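SidF, inhibitor of growth family, member 3 (PDB 4FYE) dephosphorylates phosphoinositides, probably removing the 3-phosphate from the inositol ring of polyphosphorylated lipids at membranes. Local coordinates at residues E173-R178 with A710-S715; E504-Y509 with N530-Y535; E574-I579 with D672-G677. The protein carries 1 engineered substitution. All coordinates share one frame; numbering follows the deposited sequence. Where two conformers were deposited one is given.

Contact 1: E173-R178 with A710-S715; sequences EGHNIR and ANTGVS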
# COMPACT_ATOMS: atom_id res chain seq x y z
N GLU A 173 -4.85 -16.67 -16.09
CA GLU A 173 -5.89 -17.34 -15.29
C GLU A 173 -5.52 -17.53 -13.80
O GLU A 173 -6.37 -17.54 -12.93
CB GLU A 173 -6.24 -18.69 -15.90
CG GLU A 173 -7.42 -19.36 -15.23
CD GLU A 173 -8.74 -18.64 -15.49
OE1 GLU A 173 -8.76 -17.56 -16.15
OE2 GLU A 173 -9.79 -19.16 -15.04
N GLY A 174 -4.24 -17.73 -13.50
CA GLY A 174 -3.86 -17.93 -12.13
C GLY A 174 -4.19 -16.64 -11.38
O GLY A 174 -4.77 -16.68 -10.29
N HIS A 175 -3.81 -15.51 -12.00
CA HIS A 175 -4.12 -14.21 -11.43
C HIS A 175 -5.61 -14.05 -11.25
O HIS A 175 -6.04 -13.59 -10.18
CB HIS A 175 -3.46 -13.08 -12.22
CG HIS A 175 -1.96 -12.96 -11.98
ND1 HIS A 175 -1.44 -12.47 -10.83
CD2 HIS A 175 -0.86 -13.30 -12.78
CE1 HIS A 175 -0.09 -12.48 -10.89
NE2 HIS A 175 0.27 -12.99 -12.09
N ASN A 176 -6.42 -14.47 -12.23
CA ASN A 176 -7.86 -14.25 -12.08
C ASN A 176 -8.48 -15.02 -10.96
O ASN A 176 -9.44 -14.55 -10.34
CB ASN A 176 -8.66 -14.56 -13.35
CG ASN A 176 -8.33 -13.62 -14.50
OD1 ASN A 176 -8.77 -13.87 -15.63
ND2 ASN A 176 -7.54 -12.55 -14.25
N ILE A 177 -7.99 -16.21 -10.70
CA ILE A 177 -8.70 -16.98 -9.69
C ILE A 177 -8.20 -16.61 -8.29
O ILE A 177 -8.95 -16.65 -7.33
CB ILE A 177 -8.77 -18.50 -9.99
CG1 ILE A 177 -7.78 -19.31 -9.16
CG2 ILE A 177 -8.65 -18.78 -11.49
CD1 ILE A 177 -7.72 -20.78 -9.58
N ARG A 178 -6.96 -16.15 -8.20
CA ARG A 178 -6.46 -15.68 -6.93
C ARG A 178 -7.23 -14.40 -6.56
O ARG A 178 -7.56 -14.20 -5.39
CB ARG A 178 -4.92 -15.48 -6.94
CG ARG A 178 -4.11 -16.79 -6.98
CD ARG A 178 -2.61 -16.59 -6.86
NE ARG A 178 -2.03 -15.95 -8.05
CZ ARG A 178 -1.62 -16.61 -9.12
NH1 ARG A 178 -1.72 -17.94 -9.17
NH2 ARG A 178 -1.11 -15.96 -10.16
N ALA A 710 -0.08 -15.08 -2.10
CA ALA A 710 -1.46 -14.71 -2.49
C ALA A 710 -1.54 -13.95 -3.83
O ALA A 710 -2.48 -14.12 -4.58
CB ALA A 710 -2.10 -13.86 -1.40
N ASN A 711 -0.56 -13.12 -4.13
CA ASN A 711 -0.61 -12.46 -5.41
C ASN A 711 -0.10 -13.25 -6.54
O ASN A 711 -0.57 -13.04 -7.63
CB ASN A 711 0.18 -11.15 -5.42
CG ASN A 711 -0.60 -9.99 -4.87
OD1 ASN A 711 -1.78 -10.11 -4.54
ND2 ASN A 711 0.07 -8.86 -4.74
N THR A 712 0.92 -14.10 -6.34
CA THR A 712 1.57 -14.73 -7.52
C THR A 712 1.58 -16.22 -7.46
O THR A 712 1.88 -16.85 -8.45
CB THR A 712 3.04 -14.25 -7.80
OG1 THR A 712 3.90 -14.73 -6.75
CG2 THR A 712 3.12 -12.64 -7.87
N GLY A 713 1.21 -16.83 -6.34
CA GLY A 713 1.42 -18.27 -6.25
C GLY A 713 2.73 -18.77 -5.62
O GLY A 713 2.79 -19.93 -5.22
N VAL A 714 3.70 -17.88 -5.39
CA VAL A 714 5.04 -18.23 -4.87
C VAL A 714 5.53 -17.12 -3.91
O VAL A 714 5.05 -15.97 -3.93
CB VAL A 714 5.85 -18.43 -6.15
CG1 VAL A 714 6.83 -17.31 -6.50
CG2 VAL A 714 6.18 -19.85 -6.45
N SER A 715 6.48 -17.39 -3.03
CA SER A 715 6.92 -16.25 -2.17
C SER A 715 7.76 -15.22 -2.93
O SER A 715 8.14 -15.39 -4.12
CB SER A 715 7.64 -16.71 -0.92
OG SER A 715 6.83 -17.58 -0.15
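R178 reaches the end of helix 701-712 by setting CG beside its backbone N (chi1 -71°), running straight through CD and then bending at chi3 (-69°). That bend turns the guanidinium back along helix 167-180 and presents its edge and one face to the carbonyls of 710-712. H175 also carries CG beside the backbone N, and its ring approaches N711 O obliquely. In the conformer described, R178 NH2 lies 3.5 Å above the plane of the H175 ring, over its centre, and H175 CE1 sits at the guanidinium edge.

The grip on the backbone is graded. R178 NE donates a weak hydrogen bond of 3.3 Å to N711 O, bent to 148°, with the acceptor near the guanidinium plane. Behind it, R178 CD passes 3.4 Å from A710 O. T712 O approaches differently: it sits over the centre of one guanidinium face, 3.6 Å from R178 CZ, while G713 N lies over the same face toward its rim. The opposite face is backed by G174 O, so the flat group lies between carbonyl oxygens of two helices. H175 CE1 comes within 3.3 Å of N711 O, though a second H175 conformer makes this less certain.

G713 ends helix 701-712 with a positive phi, a backbone shape that suits glycine. Beyond it, V714 N makes a weak bond to T712 OG1, also tied to H708 O. The N711 side chain bonds to N650; it is its main-chain O that meets the arginine.

Carbonyls in the last turn of a helix lack the amide donors of a following turn. An arginine against them offers an N-H to one and probably adds favourable electrostatics to the rest, joining two helix ends far apart in sequence through main-chain oxygen rather than side-chain pairing.

Contact 2: E504-Y509 with N530-Y535; sequences EALFSY and NQVDGY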
# COMPACT_ATOMS: atom_id res chain seq x y z
N GLU A 504 -15.60 14.77 -16.81
CA GLU A 504 -16.87 14.36 -17.41
C GLU A 504 -16.62 14.04 -18.88
O GLU A 504 -17.04 13.00 -19.40
CB GLU A 504 -17.96 15.43 -17.17
CG GLU A 504 -19.27 14.90 -16.55
CD GLU A 504 -19.14 13.72 -15.51
OE1 GLU A 504 -19.62 12.58 -15.79
OE2 GLU A 504 -18.60 13.91 -14.38
N ALA A 505 -15.85 14.89 -19.53
CA ALA A 505 -15.53 14.70 -20.90
C ALA A 505 -14.78 13.36 -21.13
O ALA A 505 -15.11 12.59 -22.02
CB ALA A 505 -14.71 15.88 -21.35
N LEU A 506 -13.79 13.08 -20.29
CA LEU A 506 -12.96 11.88 -20.40
C LEU A 506 -13.67 10.52 -20.14
O LEU A 506 -13.34 9.51 -20.80
CB LEU A 506 -11.83 12.04 -19.40
CG LEU A 506 -10.41 11.72 -19.83
CD1 LEU A 506 -9.47 11.90 -18.63
CD2 LEU A 506 -10.31 10.34 -20.47
N PHE A 507 -14.59 10.49 -19.17
CA PHE A 507 -15.48 9.33 -18.99
C PHE A 507 -16.26 9.10 -20.29
O PHE A 507 -16.30 7.98 -20.81
CB PHE A 507 -16.48 9.52 -17.83
CG PHE A 507 -15.87 9.56 -16.47
CD1 PHE A 507 -15.04 8.53 -16.02
CD2 PHE A 507 -16.14 10.62 -15.61
CE1 PHE A 507 -14.48 8.55 -14.75
CE2 PHE A 507 -15.61 10.66 -14.33
CZ PHE A 507 -14.78 9.61 -13.89
N SER A 508 -16.87 10.16 -20.84
CA SER A 508 -17.57 10.01 -22.14
C SER A 508 -16.61 9.44 -23.18
O SER A 508 -16.98 8.51 -23.93
CB SER A 508 -18.19 11.31 -22.64
OG SER A 508 -19.23 11.73 -21.78
N TYR A 509 -15.38 9.96 -23.24
CA TYR A 509 -14.52 9.45 -24.26
C TYR A 509 -14.33 7.94 -24.11
O TYR A 509 -14.32 7.23 -25.10
CB TYR A 509 -13.19 10.18 -24.30
CG TYR A 509 -12.17 9.47 -25.17
CD1 TYR A 509 -11.43 8.41 -24.67
CD2 TYR A 509 -11.96 9.84 -26.49
CE1 TYR A 509 -10.51 7.74 -25.45
CE2 TYR A 509 -11.03 9.17 -27.27
CZ TYR A 509 -10.31 8.12 -26.74
OH TYR A 509 -9.38 7.44 -27.50
N ASN A 530 -10.82 15.83 -28.96
CA ASN A 530 -10.38 17.22 -29.01
C ASN A 530 -10.67 18.07 -27.77
O ASN A 530 -9.77 18.73 -27.23
CB ASN A 530 -10.84 17.93 -30.28
CG ASN A 530 -9.76 17.96 -31.34
OD1 ASN A 530 -8.72 17.30 -31.20
ND2 ASN A 530 -9.98 18.75 -32.38
N GLN A 531 -11.93 18.02 -27.32
CA GLN A 531 -12.36 18.62 -26.04
C GLN A 531 -11.43 18.30 -24.89
O GLN A 531 -11.13 19.16 -24.06
CB GLN A 531 -13.70 18.07 -25.62
CG GLN A 531 -14.90 18.56 -26.38
CD GLN A 531 -16.16 17.89 -25.86
OE1 GLN A 531 -16.24 17.52 -24.68
NE2 GLN A 531 -17.15 17.74 -26.75
N VAL A 532 -11.01 17.04 -24.83
CA VAL A 532 -10.23 16.53 -23.71
C VAL A 532 -8.91 17.28 -23.74
O VAL A 532 -8.49 17.91 -22.76
CB VAL A 532 -10.08 15.00 -23.85
CG1 VAL A 532 -8.95 14.45 -22.98
CG2 VAL A 532 -11.40 14.30 -23.51
N ASP A 533 -8.34 17.30 -24.94
CA ASP A 533 -7.06 17.91 -25.23
C ASP A 533 -7.05 19.39 -24.90
O ASP A 533 -6.14 19.87 -24.22
CB ASP A 533 -6.67 17.62 -26.68
CG ASP A 533 -6.37 16.14 -26.92
OD1 ASP A 533 -5.99 15.42 -25.96
OD2 ASP A 533 -6.52 15.69 -28.07
N GLY A 534 -8.08 20.11 -25.36
CA GLY A 534 -8.16 21.54 -25.09
C GLY A 534 -8.09 21.80 -23.60
O GLY A 534 -7.29 22.64 -23.13
N TYR A 535 -8.92 21.08 -22.85
CA TYR A 535 -8.99 21.21 -21.39
C TYR A 535 -7.65 20.81 -20.81
O TYR A 535 -7.15 21.45 -19.89
CB TYR A 535 -10.14 20.37 -20.79
CG TYR A 535 -11.56 20.76 -21.22
CD1 TYR A 535 -11.95 22.11 -21.27
CD2 TYR A 535 -12.51 19.78 -21.55
CE1 TYR A 535 -13.25 22.47 -21.65
CE2 TYR A 535 -13.81 20.13 -21.93
CZ TYR A 535 -14.17 21.47 -21.97
OH TYR A 535 -15.45 21.83 -22.33
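V532 sets its CB toward A505, where the two helices bring their CA atoms to 6.3 Å, and from there its branches divide the work. CG2, lying beside the backbone N of V532, rests against the main chain of the partner helix: it is 4.2 Å from A505 C and equally near L506 N, and 4.3 Å from A505 CB. CG1 is anti to that N (chi1 163°) and heads for the leucine instead, coming 4.4 Å from L506 CG.

These residues belong to helices 482-514 and 522-583, the two arms of an antiparallel helical hairpin, and both segments fall in a predicted coiled coil (481-559). The axes of 504-509 and 530-535 approach to 9.3 Å, and their N-to-C directions differ by 149°. A505 offers just a methyl group, consistent with the short CA separation, and three residues of the other arm touch it or its backbone. Besides V532, Q531 stretches an extended chain to bring OE1 4.0 Å from A505 CB, and Y535 meets the same methyl with its ring edge, CE2 lying 4.4 Å away. The Y535 side chain also touches V498 and A501 of the first arm, while L506 also touches A292 on helix 284-311.

Contact 3: E574-I579 with D672-G677; sequences ELKEQI and DGLYTG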
# COMPACT_ATOMS: atom_id res chain seq x y z
N GLU A 574 14.28 20.13 23.39
CA GLU A 574 13.73 20.73 24.63
C GLU A 574 12.23 20.39 24.77
O GLU A 574 11.75 20.11 25.88
CB GLU A 574 13.96 22.27 24.71
CG GLU A 574 15.41 22.76 24.80
CD GLU A 574 15.54 24.28 24.70
OE1 GLU A 574 14.63 24.91 24.13
OE2 GLU A 574 16.54 24.87 25.20
N LEU A 575 11.50 20.39 23.64
CA LEU A 575 10.10 19.97 23.69
C LEU A 575 10.01 18.55 24.24
O LEU A 575 9.20 18.29 25.13
CB LEU A 575 9.39 20.05 22.34
CG LEU A 575 7.88 20.38 22.36
CD1 LEU A 575 7.19 19.74 21.16
CD2 LEU A 575 7.17 19.95 23.63
N LYS A 576 10.87 17.67 23.74
CA LYS A 576 10.89 16.29 24.21
C LYS A 576 11.19 16.27 25.71
O LYS A 576 10.48 15.65 26.49
CB LYS A 576 11.93 15.45 23.42
CG LYS A 576 11.86 13.94 23.61
CD LYS A 576 13.21 13.25 23.37
CE LYS A 576 13.09 11.72 23.48
NZ LYS A 576 12.44 11.09 22.29
N GLU A 577 12.26 16.97 26.09
CA GLU A 577 12.65 17.12 27.49
C GLU A 577 11.49 17.41 28.46
O GLU A 577 11.44 16.84 29.55
CB GLU A 577 13.77 18.17 27.62
CG GLU A 577 15.14 17.56 27.94
CD GLU A 577 16.27 18.05 27.03
OE1 GLU A 577 16.75 17.25 26.21
OE2 GLU A 577 16.67 19.23 27.12
N GLN A 578 10.55 18.28 28.07
CA GLN A 578 9.45 18.61 28.98
C GLN A 578 8.25 17.67 28.87
O GLN A 578 7.51 17.46 29.83
CB GLN A 578 9.04 20.10 28.88
CG GLN A 578 7.93 20.47 27.90
CD GLN A 578 7.41 21.91 28.11
OE1 GLN A 578 6.86 22.52 27.20
NE2 GLN A 578 7.61 22.45 29.31
N ILE A 579 8.11 17.08 27.70
CA ILE A 579 6.93 16.30 27.31
C ILE A 579 7.03 14.88 27.86
O ILE A 579 6.09 14.33 28.43
CB ILE A 579 6.80 16.45 25.76
CG1 ILE A 579 5.82 17.59 25.43
CG2 ILE A 579 6.51 15.17 24.97
CD1 ILE A 579 4.74 17.80 26.48
N ASP A 672 7.74 6.51 25.71
CA ASP A 672 7.21 7.82 25.36
C ASP A 672 6.04 7.80 24.41
O ASP A 672 5.21 8.69 24.45
CB ASP A 672 8.31 8.57 24.61
CG ASP A 672 9.04 9.49 25.48
OD1 ASP A 672 8.42 9.81 26.50
OD2 ASP A 672 10.19 9.89 25.18
N GLY A 673 6.01 6.81 23.50
CA GLY A 673 5.27 6.95 22.26
C GLY A 673 5.93 7.94 21.29
O GLY A 673 5.34 8.35 20.31
N LEU A 674 7.17 8.35 21.56
CA LEU A 674 7.78 9.43 20.78
C LEU A 674 8.83 9.01 19.75
O LEU A 674 9.70 8.15 19.99
CB LEU A 674 8.40 10.45 21.73
CG LEU A 674 7.48 11.23 22.69
CD1 LEU A 674 8.37 12.23 23.43
CD2 LEU A 674 6.31 11.94 22.01
N TYR A 675 8.80 9.66 18.60
CA TYR A 675 9.64 9.21 17.50
C TYR A 675 11.12 9.61 17.64
O TYR A 675 11.42 10.79 17.64
CB TYR A 675 9.05 9.71 16.18
CG TYR A 675 9.95 9.54 15.01
CD1 TYR A 675 10.04 8.30 14.35
CD2 TYR A 675 10.72 10.61 14.53
CE1 TYR A 675 10.86 8.14 13.27
CE2 TYR A 675 11.57 10.45 13.45
CZ TYR A 675 11.62 9.21 12.83
OH TYR A 675 12.44 9.01 11.76
N THR A 676 12.03 8.62 17.71
CA THR A 676 13.51 8.84 17.79
C THR A 676 14.27 8.71 16.46
O THR A 676 15.42 9.13 16.35
CB THR A 676 14.18 7.82 18.74
OG1 THR A 676 14.07 6.45 18.22
CG2 THR A 676 13.59 7.92 20.11
N GLY A 677 13.65 8.12 15.45
CA GLY A 677 14.40 7.80 14.22
C GLY A 677 15.25 6.53 14.29
O GLY A 677 15.81 6.07 13.28
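Near its C-terminal end, the long helix 522-583 has running alongside it, in roughly the opposite direction, the loop that links helix 652-668 to the short helix 678-681, and K576 makes the largest share of the contact. With CG anti to the backbone N (chi1 -168°), its chain runs out from the helix almost straight before the bend at chi4 (76°) carries NZ toward T676.

The stem and the tip of this lysine do different jobs. Low on the chain, K576 CG lies 3.9 Å from L674 CD1, the two side chains sliding past each other in opposite directions. The same leucine methyl is 3.8 Å from I579 CG2, where the side chains cross at about a right angle, and thus one branch of L674 bridges two residues a turn apart on the helix. Farther out, K576 NZ pairs with D672 OD2 in a salt bridge that is long at 3.9 Å, CE being about equally far from that oxygen, and T676 CG2 flanks K576 NZ at 4.0 Å.

D672 has a stronger polar tie through its other oxygen: OD1 is hydrogen-bonded to S580 OG, just beyond the helical segment. That bond probably helps to orient the carboxylate, and with it OD2. Helix 590-614 also holds the loop, with Q597 and N601 bonding to its main chain and Y600 touching both K576 and L674. At the loop's end T676 OG1 accepts a bond from E678 N, and G677 occupies the N-cap position of helix 678-681.

An apolar anchor, a lysine stem laid over it and a charge pair beyond make this a loop docked alongside a helix, here an irregular connection between two helices that leads directly into the N-terminus of the second.

Along the chain, contacts 2 and 3 come in series, and both are nested inside the long loop closed by contact 1. That first contact ties helix 167-180 to the end of helix 701-712, bringing early and late parts of the chain together. Contacts 2 and 3 share helix 522-583, which runs from the hairpin at one end to the docked loop at the other, their centres being about 51 Å apart. Contact 1 lies about 36 Å from contact 2 and about 44 Å from contact 3, centre to centre, with contact 3 on the opposite side of the chain's centre. The three are therefore separate joints, distributed over a single large phosphatase domain.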